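Local coordinates for protein transcriptional regulator, TetR family (PDB 3HE0) that probably binds cis-regulatory DNA through an N-terminal helix-turn-helix and controls transcription, as other TetR-family regulators do, at residues Q133-F138 with L150-L155; E86-M91 with L158-S163; L64-R69 with N104-R109; E21-E26 with M34-N39. All blocks are in the same frame, centred on the assembly; numbering follows the deposited sequence.

Interaction 1 (Q133-F138 with L150-L155); sequences QVDRLF and LDNEVL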
loop_
_atom_site.group_PDB
_atom_site.type_symbol
_atom_site.label_atom_id
_atom_site.label_comp_id
_atom_site.label_asym_id
_atom_site.label_seq_id
_atom_site.Cartn_x
_atom_site.Cartn_y
_atom_site.Cartn_z
ATOM N N GLN A 133 21.564 2.569 -1.613
ATOM C CA GLN A 133 21.955 1.757 -0.460
ATOM C C GLN A 133 21.041 0.538 -0.250
ATOM O O GLN A 133 21.491 -0.464 0.285
ATOM C CB GLN A 133 22.082 2.598 0.816
ATOM C CG GLN A 133 23.335 3.491 0.850
ATOM C CD GLN A 133 23.561 4.090 2.226
ATOM O OE1 GLN A 133 22.687 4.770 2.770
ATOM N NE2 GLN A 133 24.729 3.832 2.803
ATOM N N VAL A 134 19.793 0.573 -0.712
ATOM C CA VAL A 134 18.927 -0.634 -0.573
ATOM C C VAL A 134 19.455 -1.706 -1.531
ATOM O O VAL A 134 19.587 -2.891 -1.189
ATOM C CB VAL A 134 17.437 -0.339 -0.872
ATOM C CG1 VAL A 134 16.587 -1.617 -0.789
ATOM C CG2 VAL A 134 16.919 0.710 0.089
ATOM N N ASP A 135 19.797 -1.276 -2.739
ATOM C CA ASP A 135 20.356 -2.209 -3.709
ATOM C C ASP A 135 21.668 -2.776 -3.256
ATOM O O ASP A 135 21.942 -3.958 -3.485
ATOM C CB ASP A 135 20.523 -1.547 -5.059
ATOM C CG ASP A 135 19.220 -1.430 -5.789
ATOM O OD1 ASP A 135 18.448 -2.435 -5.892
ATOM O OD2 ASP A 135 18.970 -0.314 -6.258
ATOM N N ARG A 136 22.480 -1.951 -2.611
ATOM C CA ARG A 136 23.803 -2.406 -2.191
ATOM C C ARG A 136 23.676 -3.465 -1.102
ATOM O O ARG A 136 24.367 -4.499 -1.156
ATOM C CB ARG A 136 24.680 -1.250 -1.725
ATOM C CG ARG A 136 26.159 -1.557 -1.848
ATOM C CD ARG A 136 26.974 -0.410 -1.282
ATOM N NE ARG A 136 28.356 -0.352 -1.775
ATOM C CZ ARG A 136 28.733 0.058 -2.997
ATOM N NH1 ARG A 136 30.034 0.084 -3.320
ATOM N NH2 ARG A 136 27.825 0.432 -3.906
ATOM N N LEU A 137 22.756 -3.239 -0.156
ATOM C CA LEU A 137 22.389 -4.259 0.828
ATOM C C LEU A 137 22.028 -5.596 0.148
ATOM O O LEU A 137 22.606 -6.646 0.446
ATOM C CB LEU A 137 21.215 -3.782 1.698
ATOM C CG LEU A 137 20.604 -4.842 2.622
ATOM C CD1 LEU A 137 21.526 -5.223 3.786
ATOM C CD2 LEU A 137 19.298 -4.395 3.179
ATOM N N PHE A 138 21.058 -5.564 -0.747
ATOM C CA PHE A 138 20.557 -6.819 -1.341
ATOM C C PHE A 138 21.655 -7.462 -2.236
ATOM O O PHE A 138 21.866 -8.687 -2.200
ATOM C CB PHE A 138 19.280 -6.571 -2.143
ATOM C CG PHE A 138 18.052 -6.267 -1.306
ATOM C CD1 PHE A 138 17.740 -7.003 -0.157
ATOM C CD2 PHE A 138 17.182 -5.251 -1.678
ATOM C CE1 PHE A 138 16.612 -6.704 0.601
ATOM C CE2 PHE A 138 16.023 -4.969 -0.920
ATOM C CZ PHE A 138 15.749 -5.690 0.206
ATOM N N LEU A 150 17.069 -13.566 -5.657
ATOM C CA LEU A 150 15.890 -13.072 -6.343
ATOM C C LEU A 150 16.214 -11.662 -6.744
ATOM O O LEU A 150 17.090 -11.040 -6.137
ATOM C CB LEU A 150 14.663 -13.145 -5.406
ATOM C CG LEU A 150 14.273 -14.556 -4.918
ATOM C CD1 LEU A 150 13.097 -14.513 -3.925
ATOM C CD2 LEU A 150 13.931 -15.517 -6.086
ATOM N N ASP A 151 15.535 -11.142 -7.750
ATOM C CA ASP A 151 15.704 -9.729 -8.104
ATOM C C ASP A 151 15.487 -8.863 -6.872
ATOM O O ASP A 151 14.625 -9.190 -6.020
ATOM C CB ASP A 151 14.683 -9.312 -9.176
ATOM C CG ASP A 151 14.886 -7.855 -9.667
ATOM O OD1 ASP A 151 15.616 -7.665 -10.668
ATOM O OD2 ASP A 151 14.346 -6.896 -9.039
ATOM N N ASN A 152 16.223 -7.750 -6.804
ATOM C CA ASN A 152 16.100 -6.810 -5.694
ATOM C C ASN A 152 14.675 -6.264 -5.527
ATOM O O ASN A 152 14.265 -5.943 -4.424
ATOM C CB ASN A 152 17.096 -5.639 -5.839
ATOM C CG ASN A 152 18.551 -6.071 -5.681
ATOM O OD1 ASN A 152 18.847 -7.235 -5.454
ATOM N ND2 ASN A 152 19.467 -5.116 -5.801
ATOM N N GLU A 153 13.918 -6.182 -6.613
ATOM C CA GLU A 153 12.511 -5.779 -6.548
ATOM C C GLU A 153 11.654 -6.787 -5.783
ATOM O O GLU A 153 10.717 -6.393 -5.062
ATOM C CB GLU A 153 11.924 -5.586 -7.958
ATOM C CG GLU A 153 12.346 -4.264 -8.628
ATOM C CD GLU A 153 11.838 -3.022 -7.876
ATOM O OE1 GLU A 153 10.718 -3.083 -7.300
ATOM O OE2 GLU A 153 12.559 -1.980 -7.854
ATOM N N VAL A 154 11.985 -8.075 -5.932
ATOM C CA VAL A 154 11.261 -9.144 -5.235
ATOM C C VAL A 154 11.702 -9.150 -3.760
ATOM O O VAL A 154 10.886 -9.166 -2.849
ATOM C CB VAL A 154 11.497 -10.489 -5.911
ATOM C CG1 VAL A 154 10.843 -11.665 -5.120
ATOM C CG2 VAL A 154 10.990 -10.445 -7.351
ATOM N N LEU A 155 13.006 -9.084 -3.518
ATOM C CA LEU A 155 13.505 -9.025 -2.155
ATOM C C LEU A 155 12.873 -7.827 -1.413
ATOM O O LEU A 155 12.432 -7.945 -0.270
ATOM C CB LEU A 155 15.033 -8.935 -2.159
ATOM C CG LEU A 155 15.774 -10.160 -2.717
ATOM C CD1 LEU A 155 17.290 -9.883 -2.741
ATOM C CD2 LEU A 155 15.430 -11.437 -1.924
#
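Phe138 and Asn152 bring the two backbones closest, their CA atoms 6.2 Å apart, where the helix containing 133-138 meets the first turn of the helix that starts at Asn152. Asp151 is the N-cap of that second helix: its OD2 accepts from Glu153 N at 2.6 Å, a place that suits a short carboxylate able to bend back to a bare backbone N-H. One residue on, Asn152 reaches across. Its ND2 donates to OD1 of Asp135 over 2.9 Å in a nearly straight bond (165°), with the two planes turned only modestly against each other and ND2 on the anti side of OD1, somewhat out of the carboxylate plane. Asparagine serves well because its other end accepts: OD1 takes a hydrogen bond from Lys142, while ND2 also donates to Asn139. Asn152 OD1 also rests 3.4 Å from Phe138 CB. Beyond it the phenyl ring is covered on one face by Leu155, whose CB sits almost on the ring normal, 3.9 Å from the centroid, a CH-pi contact. With CG anti to the carbonyl carbon (chi1 -72°), Phe138 has its ring where Leu155 CB covers that face, and Ile193 of helix 179-193 packs on both residues. The buried amide, bonded at both ends, lies beside an apolar ring; the bonds fix the rotation of Asn152, and polar and apolar contacts together join two helices of the C-terminal domain.

Interaction 2 (E86-M91 with L158-S163); sequences ERYRTM and LSFEAS. Unlike the reference sequence in segment 86-91: Arg87 (reference Cys).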
loop_
_atom_site.group_PDB
_atom_site.type_symbol
_atom_site.label_atom_id
_atom_site.label_comp_id
_atom_site.label_asym_id
_atom_site.label_seq_id
_atom_site.Cartn_x
_atom_site.Cartn_y
_atom_site.Cartn_z
ATOM N N GLU A 86 22.267 -5.225 10.340
ATOM C CA GLU A 86 22.095 -3.976 11.041
ATOM C C GLU A 86 21.680 -2.908 10.074
ATOM O O GLU A 86 20.861 -2.048 10.406
ATOM C CB GLU A 86 23.399 -3.573 11.760
ATOM C CG GLU A 86 23.311 -2.240 12.498
ATOM C CD GLU A 86 22.010 -2.107 13.341
ATOM O OE1 GLU A 86 21.585 -3.086 14.022
ATOM O OE2 GLU A 86 21.397 -1.010 13.294
ATOM N N ARG A 87 22.274 -2.919 8.885
ATOM C CA ARG A 87 21.773 -2.034 7.832
ATOM C C ARG A 87 20.291 -2.348 7.559
ATOM O O ARG A 87 19.481 -1.445 7.424
ATOM C CB ARG A 87 22.586 -2.177 6.547
ATOM C CG ARG A 87 23.989 -1.625 6.646
ATOM C CD ARG A 87 24.672 -1.670 5.310
ATOM N NE ARG A 87 25.519 -2.841 5.213
ATOM C CZ ARG A 87 25.889 -3.427 4.074
ATOM N NH1 ARG A 87 26.676 -4.488 4.122
ATOM N NH2 ARG A 87 25.480 -2.984 2.895
ATOM N N TYR A 88 19.957 -3.625 7.493
ATOM C CA TYR A 88 18.572 -4.031 7.260
ATOM C C TYR A 88 17.662 -3.472 8.361
ATOM O O TYR A 88 16.651 -2.829 8.073
ATOM C CB TYR A 88 18.458 -5.551 7.157
ATOM C CG TYR A 88 17.034 -6.021 6.979
ATOM C CD1 TYR A 88 16.444 -6.044 5.731
ATOM C CD2 TYR A 88 16.267 -6.404 8.062
ATOM C CE1 TYR A 88 15.110 -6.457 5.572
ATOM C CE2 TYR A 88 14.935 -6.835 7.903
ATOM C CZ TYR A 88 14.376 -6.849 6.662
ATOM O OH TYR A 88 13.076 -7.258 6.501
ATOM N N ARG A 89 18.060 -3.674 9.620
ATOM C CA ARG A 89 17.253 -3.236 10.752
ATOM C C ARG A 89 17.073 -1.732 10.746
ATOM O O ARG A 89 15.986 -1.235 11.067
ATOM C CB ARG A 89 17.877 -3.681 12.090
ATOM C CG ARG A 89 17.051 -3.303 13.346
ATOM C CD ARG A 89 17.675 -3.781 14.678
ATOM N NE ARG A 89 17.468 -5.211 14.843
ATOM C CZ ARG A 89 18.354 -6.159 14.538
ATOM N NH1 ARG A 89 18.033 -7.435 14.729
ATOM N NH2 ARG A 89 19.563 -5.848 14.051
ATOM N N THR A 90 18.132 -0.993 10.421
ATOM C CA THR A 90 18.047 0.451 10.438
ATOM C C THR A 90 16.979 0.938 9.453
ATOM O O THR A 90 16.085 1.702 9.810
ATOM C CB THR A 90 19.423 1.119 10.113
ATOM O OG1 THR A 90 20.414 0.630 11.019
ATOM C CG2 THR A 90 19.362 2.628 10.243
HETATM N N MSE A 91 17.086 0.491 8.210
HETATM C CA MSE A 91 16.171 0.909 7.164
HETATM C C MSE A 91 14.754 0.450 7.489
HETATM O O MSE A 91 13.801 1.190 7.270
HETATM C CB MSE A 91 16.604 0.341 5.811
HETATM C CG MSE A 91 17.865 0.988 5.288
HETATM SE SE MSE A 91 18.475 0.130 3.652
HETATM C CE MSE A 91 19.995 1.296 3.276
ATOM N N LEU A 158 9.242 -8.483 -0.508
ATOM C CA LEU A 158 9.067 -9.498 0.525
ATOM C C LEU A 158 9.394 -9.021 1.935
ATOM O O LEU A 158 8.988 -9.664 2.911
ATOM C CB LEU A 158 9.957 -10.691 0.216
ATOM C CG LEU A 158 9.542 -11.566 -0.957
ATOM C CD1 LEU A 158 10.816 -12.300 -1.419
ATOM C CD2 LEU A 158 8.334 -12.486 -0.629
ATOM N N SER A 159 10.092 -7.888 2.042
ATOM C CA SER A 159 10.664 -7.454 3.294
ATOM C C SER A 159 10.245 -5.993 3.602
ATOM O O SER A 159 9.184 -5.757 4.206
ATOM C CB SER A 159 12.185 -7.653 3.261
ATOM O OG SER A 159 12.803 -6.902 2.236
ATOM N N PHE A 160 11.016 -5.025 3.126
ATOM C CA PHE A 160 10.691 -3.623 3.343
ATOM C C PHE A 160 9.275 -3.236 2.945
ATOM O O PHE A 160 8.541 -2.690 3.768
ATOM C CB PHE A 160 11.689 -2.723 2.609
ATOM C CG PHE A 160 13.103 -2.861 3.099
ATOM C CD1 PHE A 160 13.390 -2.904 4.466
ATOM C CD2 PHE A 160 14.155 -2.956 2.213
ATOM C CE1 PHE A 160 14.709 -3.006 4.932
ATOM C CE2 PHE A 160 15.491 -3.062 2.690
ATOM C CZ PHE A 160 15.750 -3.096 4.045
ATOM N N GLU A 161 8.905 -3.488 1.687
ATOM C CA GLU A 161 7.654 -2.938 1.110
ATOM C C GLU A 161 6.462 -3.529 1.813
ATOM O O GLU A 161 5.392 -2.888 1.917
ATOM C CB GLU A 161 7.528 -3.148 -0.421
ATOM C CG GLU A 161 8.328 -2.093 -1.252
ATOM C CD GLU A 161 8.738 -2.584 -2.643
ATOM O OE1 GLU A 161 7.872 -2.945 -3.440
ATOM O OE2 GLU A 161 9.938 -2.611 -2.961
ATOM N N ALA A 162 6.647 -4.720 2.334
ATOM C CA ALA A 162 5.537 -5.383 2.992
ATOM C C ALA A 162 5.312 -4.723 4.343
ATOM O O ALA A 162 4.168 -4.448 4.704
ATOM C CB ALA A 162 5.766 -6.904 3.106
ATOM N N SER A 163 6.380 -4.453 5.078
ATOM C CA SER A 163 6.281 -3.805 6.417
ATOM C C SER A 163 5.860 -2.278 6.422
ATOM O O SER A 163 5.564 -1.706 7.462
ATOM C CB SER A 163 7.638 -3.831 7.027
ATOM O OG SER A 163 8.390 -2.878 6.323
#
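Tyr88 and Phe160 join helix 84-97 to the start of helix 160-171 inside the all-helical C-terminal domain of this TetR-family protein. The aromatic contact comes first. The two ring planes are only 24° apart, but the offset is large, leaving little ring-on-ring overlap, with centroids 4.9 Å from each other. Touching is left to neighbouring carbons: CD1 of Tyr88 lies 3.5 Å from CZ of Phe160. With CG of Tyr88 anti to the backbone N, chi1 177° swings the ring across so that its far part meets Phe160 and Ser159, and the tyrosine and phenylalanine side chains run past each other in opposite directions. Trp190 meets Tyr88 edge-to-face, so the tyrosine belongs to a larger aromatic cluster.

Aliphatic and selenium contacts follow. Met91, present as selenomethionine, places CB 3.9 Å from CE1 of Phe160. Its SE stands 5.1 Å from the centroid of that ring, 48° off the normal, an oblique Met-aromatic contact; a flexible, polarisable side chain can lie beside an aromatic ring.

Polar groups meet at the far end of the tyrosine. It is hydrogen-bonded to Ser189, which gives the hydroxyl of the buried Tyr88 a partner, while Ser159 OG bonds to the carbonyl oxygen of Leu155. Small enough to come close at the rim of the phenol, Ser159 lies near the plane of the Tyr88 ring, with its CB 3.4 Å from Tyr88 OH.

Interaction 3 (L64-R69 with N104-R109); sequences LNVAKR and NAISNR. With SO4 (sulfate ion), chain D.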
loop_
_atom_site.group_PDB
_atom_site.type_symbol
_atom_site.label_atom_id
_atom_site.label_comp_id
_atom_site.label_asym_id
_atom_site.label_seq_id
_atom_site.Cartn_x
_atom_site.Cartn_y
_atom_site.Cartn_z
ATOM N N LEU A 64 8.557 13.262 -7.873
ATOM C CA LEU A 64 9.998 12.984 -7.836
ATOM C C LEU A 64 10.573 13.473 -6.539
ATOM O O LEU A 64 11.475 12.824 -5.975
ATOM C CB LEU A 64 10.757 13.612 -9.014
ATOM C CG LEU A 64 10.408 12.993 -10.376
ATOM C CD1 LEU A 64 11.073 13.725 -11.547
ATOM C CD2 LEU A 64 10.711 11.474 -10.372
ATOM N N ASN A 65 10.065 14.613 -6.058
ATOM C CA ASN A 65 10.589 15.185 -4.836
ATOM C C ASN A 65 10.210 14.306 -3.606
ATOM O O ASN A 65 11.056 14.077 -2.708
ATOM C CB ASN A 65 10.095 16.644 -4.648
ATOM C CG ASN A 65 10.552 17.252 -3.323
ATOM O OD1 ASN A 65 11.735 17.474 -3.118
ATOM N ND2 ASN A 65 9.624 17.530 -2.439
ATOM N N VAL A 66 8.959 13.827 -3.584
ATOM C CA VAL A 66 8.512 12.895 -2.522
ATOM C C VAL A 66 9.354 11.579 -2.508
ATOM O O VAL A 66 9.884 11.158 -1.483
ATOM C CB VAL A 66 7.020 12.586 -2.661
ATOM C CG1 VAL A 66 6.651 11.319 -1.843
ATOM C CG2 VAL A 66 6.186 13.813 -2.226
ATOM N N ALA A 67 9.549 10.998 -3.668
ATOM C CA ALA A 67 10.437 9.830 -3.803
ATOM C C ALA A 67 11.855 10.127 -3.260
ATOM O O ALA A 67 12.481 9.295 -2.582
ATOM C CB ALA A 67 10.496 9.367 -5.264
ATOM N N LYS A 68 12.358 11.321 -3.510
ATOM C CA LYS A 68 13.727 11.617 -3.076
ATOM C C LYS A 68 13.791 11.700 -1.558
ATOM O O LYS A 68 14.746 11.249 -0.921
ATOM C CB LYS A 68 14.229 12.910 -3.728
ATOM C CG LYS A 68 15.665 13.364 -3.294
ATOM C CD LYS A 68 16.698 12.180 -3.247
ATOM C CE LYS A 68 18.052 12.518 -3.921
ATOM N NZ LYS A 68 18.651 13.827 -3.433
ATOM N N ARG A 69 12.766 12.281 -0.963
ATOM C CA ARG A 69 12.742 12.434 0.473
ATOM C C ARG A 69 12.578 11.077 1.169
ATOM O O ARG A 69 13.270 10.782 2.142
ATOM C CB ARG A 69 11.616 13.392 0.857
ATOM C CG ARG A 69 11.853 14.839 0.352
ATOM C CD ARG A 69 11.479 15.806 1.387
ATOM N NE ARG A 69 10.062 16.110 1.347
ATOM C CZ ARG A 69 9.266 16.234 2.406
ATOM N NH1 ARG A 69 7.998 16.551 2.202
ATOM N NH2 ARG A 69 9.695 16.012 3.653
ATOM N N ASN A 104 4.336 9.435 3.191
ATOM C CA ASN A 104 3.475 8.279 3.014
ATOM C C ASN A 104 2.131 8.681 2.428
ATOM O O ASN A 104 1.634 8.038 1.487
ATOM C CB ASN A 104 3.261 7.560 4.342
ATOM C CG ASN A 104 4.349 6.578 4.647
ATOM O OD1 ASN A 104 5.487 6.726 4.189
ATOM N ND2 ASN A 104 4.017 5.560 5.417
ATOM N N ALA A 105 1.555 9.746 2.984
ATOM C CA ALA A 105 0.231 10.191 2.569
ATOM C C ALA A 105 0.183 10.453 1.038
ATOM O O ALA A 105 -0.716 9.981 0.320
ATOM C CB ALA A 105 -0.170 11.441 3.369
ATOM N N ILE A 106 1.194 11.158 0.548
ATOM C CA ILE A 106 1.247 11.582 -0.843
ATOM C C ILE A 106 1.495 10.416 -1.788
ATOM O O ILE A 106 0.841 10.296 -2.835
ATOM C CB ILE A 106 2.355 12.635 -1.049
ATOM C CG1 ILE A 106 1.995 13.918 -0.301
ATOM C CG2 ILE A 106 2.545 12.948 -2.535
ATOM C CD1 ILE A 106 3.206 14.765 0.031
ATOM N N SER A 107 2.452 9.571 -1.424
ATOM C CA SER A 107 2.880 8.519 -2.314
ATOM C C SER A 107 1.874 7.376 -2.332
ATOM O O SER A 107 1.875 6.599 -3.272
ATOM C CB SER A 107 4.270 8.019 -1.945
ATOM O OG SER A 107 4.244 7.371 -0.698
ATOM N N ASN A 108 1.005 7.279 -1.318
ATOM C CA ASN A 108 -0.103 6.313 -1.366
ATOM C C ASN A 108 -1.171 6.637 -2.414
ATOM O O ASN A 108 -2.174 5.959 -2.486
ATOM C CB ASN A 108 -0.779 6.166 0.005
ATOM C CG ASN A 108 -0.157 5.059 0.857
ATOM O OD1 ASN A 108 1.063 4.883 0.866
ATOM N ND2 ASN A 108 -1.005 4.309 1.580
ATOM N N ARG A 109 -0.951 7.660 -3.227
ATOM C CA ARG A 109 -1.885 8.019 -4.284
ATOM C C ARG A 109 -1.189 7.876 -5.646
ATOM O O ARG A 109 -1.585 7.039 -6.467
ATOM C CB ARG A 109 -2.387 9.451 -4.050
ATOM C CG ARG A 109 -2.483 9.820 -2.561
ATOM C CD ARG A 109 -2.803 11.278 -2.343
ATOM N NE ARG A 109 -4.211 11.589 -2.606
ATOM C CZ ARG A 109 -5.146 11.833 -1.682
ATOM N NH1 ARG A 109 -6.391 12.105 -2.067
ATOM N NH2 ARG A 109 -4.869 11.814 -0.380
HETATM S S SO4 D . -6.099 12.085 -6.167
HETATM O O1 SO4 D . -5.466 12.258 -7.469
HETATM O O2 SO4 D . -6.430 13.401 -5.631
HETATM O O3 SO4 D . -5.183 11.348 -5.289
HETATM O O4 SO4 D . -7.359 11.366 -6.332
#
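Val66 turns CG2 anti to its carbonyl carbon and CG1 anti to its backbone N (chi1 163°), which splits its fork between two neighbours, Ile106 and Ser107. The contact crosses from helix 55-74, which in the TetR fold leads out of the DNA-binding domain, to the short helix 102-107. The closest CA atoms are those of Val66 and Ser107, 7.1 Å apart. Val66 CG2 meets CG2 of Ile106 at 3.8 Å and lies almost as near to Ile106 CD1, so a single methyl fills the angle between the two arms of the isoleucine. Val66 CG1 touches Ser107 CB more lightly, at 4.1 Å. Branched residues fit here, because Val66 and Ile106 interlock their methyls. Serine gives little bulk, and its OG turns back to bond the carbonyl oxygen of Leu103. Helix 13-27 closes another side, with Glu21 against both Val66 and Ile106.

Beyond the helix end, Arg109 holds a sulfate, probably from the crystallisation liquor, which is also bonded by Arg109 NH1 of the second subunit and by Gln30 N of this chain. The bend at chi3 (76°) turns the guanidinium edge to the anion, and Arg109 NE donates to sulfate O3 at 2.9 Å with an N-H...O angle of 169°.

Interaction 4 (E21-E26 with M34-N39); sequences EQLIAE and MQKLAN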
loop_
_atom_site.group_PDB
_atom_site.type_symbol
_atom_site.label_atom_id
_atom_site.label_comp_id
_atom_site.label_asym_id
_atom_site.label_seq_id
_atom_site.Cartn_x
_atom_site.Cartn_y
_atom_site.Cartn_z
ATOM N N GLU A 21 3.035 19.859 -1.859
ATOM C CA GLU A 21 3.006 18.565 -1.154
ATOM C C GLU A 21 2.055 18.570 0.030
ATOM O O GLU A 21 1.320 17.611 0.231
ATOM C CB GLU A 21 4.427 18.143 -0.741
ATOM C CG GLU A 21 5.185 17.690 -1.953
ATOM C CD GLU A 21 6.681 17.631 -1.763
ATOM O OE1 GLU A 21 7.147 17.794 -0.620
ATOM O OE2 GLU A 21 7.383 17.422 -2.771
ATOM N N GLN A 22 2.031 19.664 0.787
ATOM C CA GLN A 22 1.082 19.783 1.902
ATOM C C GLN A 22 -0.368 19.686 1.406
ATOM O O GLN A 22 -1.183 18.937 1.981
ATOM C CB GLN A 22 1.312 21.080 2.694
ATOM C CG GLN A 22 0.403 21.221 3.889
ATOM C CD GLN A 22 0.629 20.152 4.930
ATOM O OE1 GLN A 22 1.765 19.710 5.160
ATOM N NE2 GLN A 22 -0.451 19.709 5.557
ATOM N N LEU A 23 -0.680 20.427 0.344
ATOM C CA LEU A 23 -2.035 20.445 -0.222
ATOM C C LEU A 23 -2.418 19.074 -0.800
ATOM O O LEU A 23 -3.553 18.611 -0.620
ATOM C CB LEU A 23 -2.178 21.541 -1.295
ATOM C CG LEU A 23 -2.248 23.010 -0.840
ATOM C CD1 LEU A 23 -2.515 23.968 -2.012
ATOM C CD2 LEU A 23 -3.289 23.249 0.249
ATOM N N ILE A 24 -1.465 18.423 -1.468
ATOM C CA ILE A 24 -1.692 17.087 -2.018
ATOM C C ILE A 24 -1.851 16.059 -0.888
ATOM O O ILE A 24 -2.761 15.222 -0.929
ATOM C CB ILE A 24 -0.555 16.672 -2.975
ATOM C CG1 ILE A 24 -0.592 17.544 -4.236
ATOM C CG2 ILE A 24 -0.658 15.187 -3.365
ATOM C CD1 ILE A 24 0.703 17.544 -5.002
ATOM N N ALA A 25 -0.981 16.113 0.123
ATOM C CA ALA A 25 -1.164 15.238 1.285
ATOM C C ALA A 25 -2.569 15.443 1.798
ATOM O O ALA A 25 -3.283 14.478 2.009
ATOM C CB ALA A 25 -0.133 15.503 2.396
ATOM N N GLU A 26 -2.981 16.698 1.939
ATOM C CA GLU A 26 -4.285 17.006 2.528
ATOM C C GLU A 26 -5.426 16.488 1.696
ATOM O O GLU A 26 -6.261 15.730 2.186
ATOM C CB GLU A 26 -4.495 18.511 2.676
ATOM C CG GLU A 26 -3.907 19.083 3.926
ATOM C CD GLU A 26 -3.860 20.591 3.930
ATOM O OE1 GLU A 26 -4.527 21.250 3.101
ATOM O OE2 GLU A 26 -3.127 21.118 4.780
HETATM N N MSE A 34 -3.786 26.012 -8.637
HETATM C CA MSE A 34 -2.612 26.867 -8.715
HETATM C C MSE A 34 -2.766 28.107 -7.818
HETATM O O MSE A 34 -1.782 28.632 -7.282
HETATM C CB MSE A 34 -2.328 27.260 -10.160
HETATM C CG MSE A 34 -1.918 26.087 -11.061
HETATM SE SE MSE A 34 -0.345 25.062 -10.485
HETATM C CE MSE A 34 0.991 25.519 -11.841
ATOM N N GLN A 35 -4.007 28.546 -7.628
ATOM C CA GLN A 35 -4.291 29.738 -6.817
ATOM C C GLN A 35 -4.056 29.507 -5.324
ATOM O O GLN A 35 -3.381 30.298 -4.658
ATOM C CB GLN A 35 -5.732 30.215 -7.045
ATOM C CG GLN A 35 -5.981 31.667 -6.641
ATOM C CD GLN A 35 -5.172 32.655 -7.469
ATOM O OE1 GLN A 35 -4.284 33.320 -6.942
ATOM N NE2 GLN A 35 -5.461 32.745 -8.771
ATOM N N LYS A 36 -4.619 28.428 -4.796
ATOM C CA LYS A 36 -4.453 28.113 -3.374
ATOM C C LYS A 36 -2.986 27.785 -3.127
ATOM O O LYS A 36 -2.448 28.124 -2.076
ATOM C CB LYS A 36 -5.356 26.952 -2.933
ATOM C CG LYS A 36 -6.066 27.168 -1.559
ATOM C CD LYS A 36 -5.605 26.218 -0.437
ATOM C CE LYS A 36 -6.467 26.402 0.845
ATOM N NZ LYS A 36 -6.091 25.526 2.018
ATOM N N LEU A 37 -2.345 27.154 -4.114
ATOM C CA LEU A 37 -0.927 26.844 -4.024
ATOM C C LEU A 37 -0.186 28.135 -3.787
ATOM O O LEU A 37 0.597 28.235 -2.854
ATOM C CB LEU A 37 -0.419 26.131 -5.285
ATOM C CG LEU A 37 1.071 25.753 -5.303
ATOM C CD1 LEU A 37 1.436 24.773 -4.192
ATOM C CD2 LEU A 37 1.431 25.166 -6.623
ATOM N N ALA A 38 -0.460 29.136 -4.614
ATOM C CA ALA A 38 0.271 30.392 -4.530
ATOM C C ALA A 38 -0.009 31.057 -3.183
ATOM O O ALA A 38 0.917 31.569 -2.538
ATOM C CB ALA A 38 -0.076 31.314 -5.705
ATOM N N ASN A 39 -1.277 31.011 -2.767
ATOM C CA ASN A 39 -1.710 31.498 -1.448
ATOM C C ASN A 39 -0.961 30.796 -0.301
ATOM O O ASN A 39 -0.412 31.454 0.577
ATOM C CB ASN A 39 -3.232 31.310 -1.246
ATOM C CG ASN A 39 -4.080 32.232 -2.135
ATOM O OD1 ASN A 39 -3.601 33.220 -2.670
ATOM N ND2 ASN A 39 -5.351 31.895 -2.287
HETATM O O HOH W 1 -4.049 24.022 3.774
#
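Leu23 directs its CB toward the helix that carries Lys36 and Leu37, and the CA atoms of Leu23 and Leu37 are 7.5 Å apart. From CB the chain goes to CG, set anti to the carbonyl carbon (chi1 -73°), and there it forks toward two different neighbours. Leu23 CD1 meets the backbone of the other helix, 3.8 Å from Leu37 N, with Leu37 CB a little farther off at 4.4 Å. Leu23 CD2 takes the outer side and lies 3.8 Å from Lys36 CD. A leucine suits this place because one branch can go inward and the other can rest against the aliphatic part of a surface lysine.

The two helices, 13-27 and 34-41, are the first two of the TetR-type DNA-binding domain, and 34-39 lies within the predicted helix-turn-helix. Leu37 faces inward there, and Leu58 of helix 55-74 and Ile48 of helix 45-49 pack against it.

At the exposed margin the bend of the lysine at chi2 (-113°) leaves NZ near Leu23 CD2, on the side where Glu26 lies, without direct contact between the charges. A water lies between them, 2.9 Å from Glu26 OE1, and accepts a weak bond from Lys36 NZ at 3.1 Å. Glu26 is also steadied within its own helix, for Gln22 NE2 donates to Glu26 OE2 at 3.1 Å.

Overall arrangement
Along the chain interaction 4 closes first; interactions 2 and 3 then interleave, and both segments of interaction 1 fall between those of interaction 2. Interactions 1 and 2 lie in the C-terminal domain with centres about 11 Å apart, and they touch where Phe138 CZ packs 3.6 Å from Phe160 CE2; both also reach the second subunit. Interaction 4 belongs to the DNA-binding domain, on the other side of the chain's centre, about 35 Å from interaction 1, centre to centre. Interaction 3 stands between, its centre about 15 Å from that of interaction 4, and is tied to it by the Arg69-Glu21 salt bridge. Helices 55-74 and 102-107 thus connect the predicted DNA-reading end with the helical body.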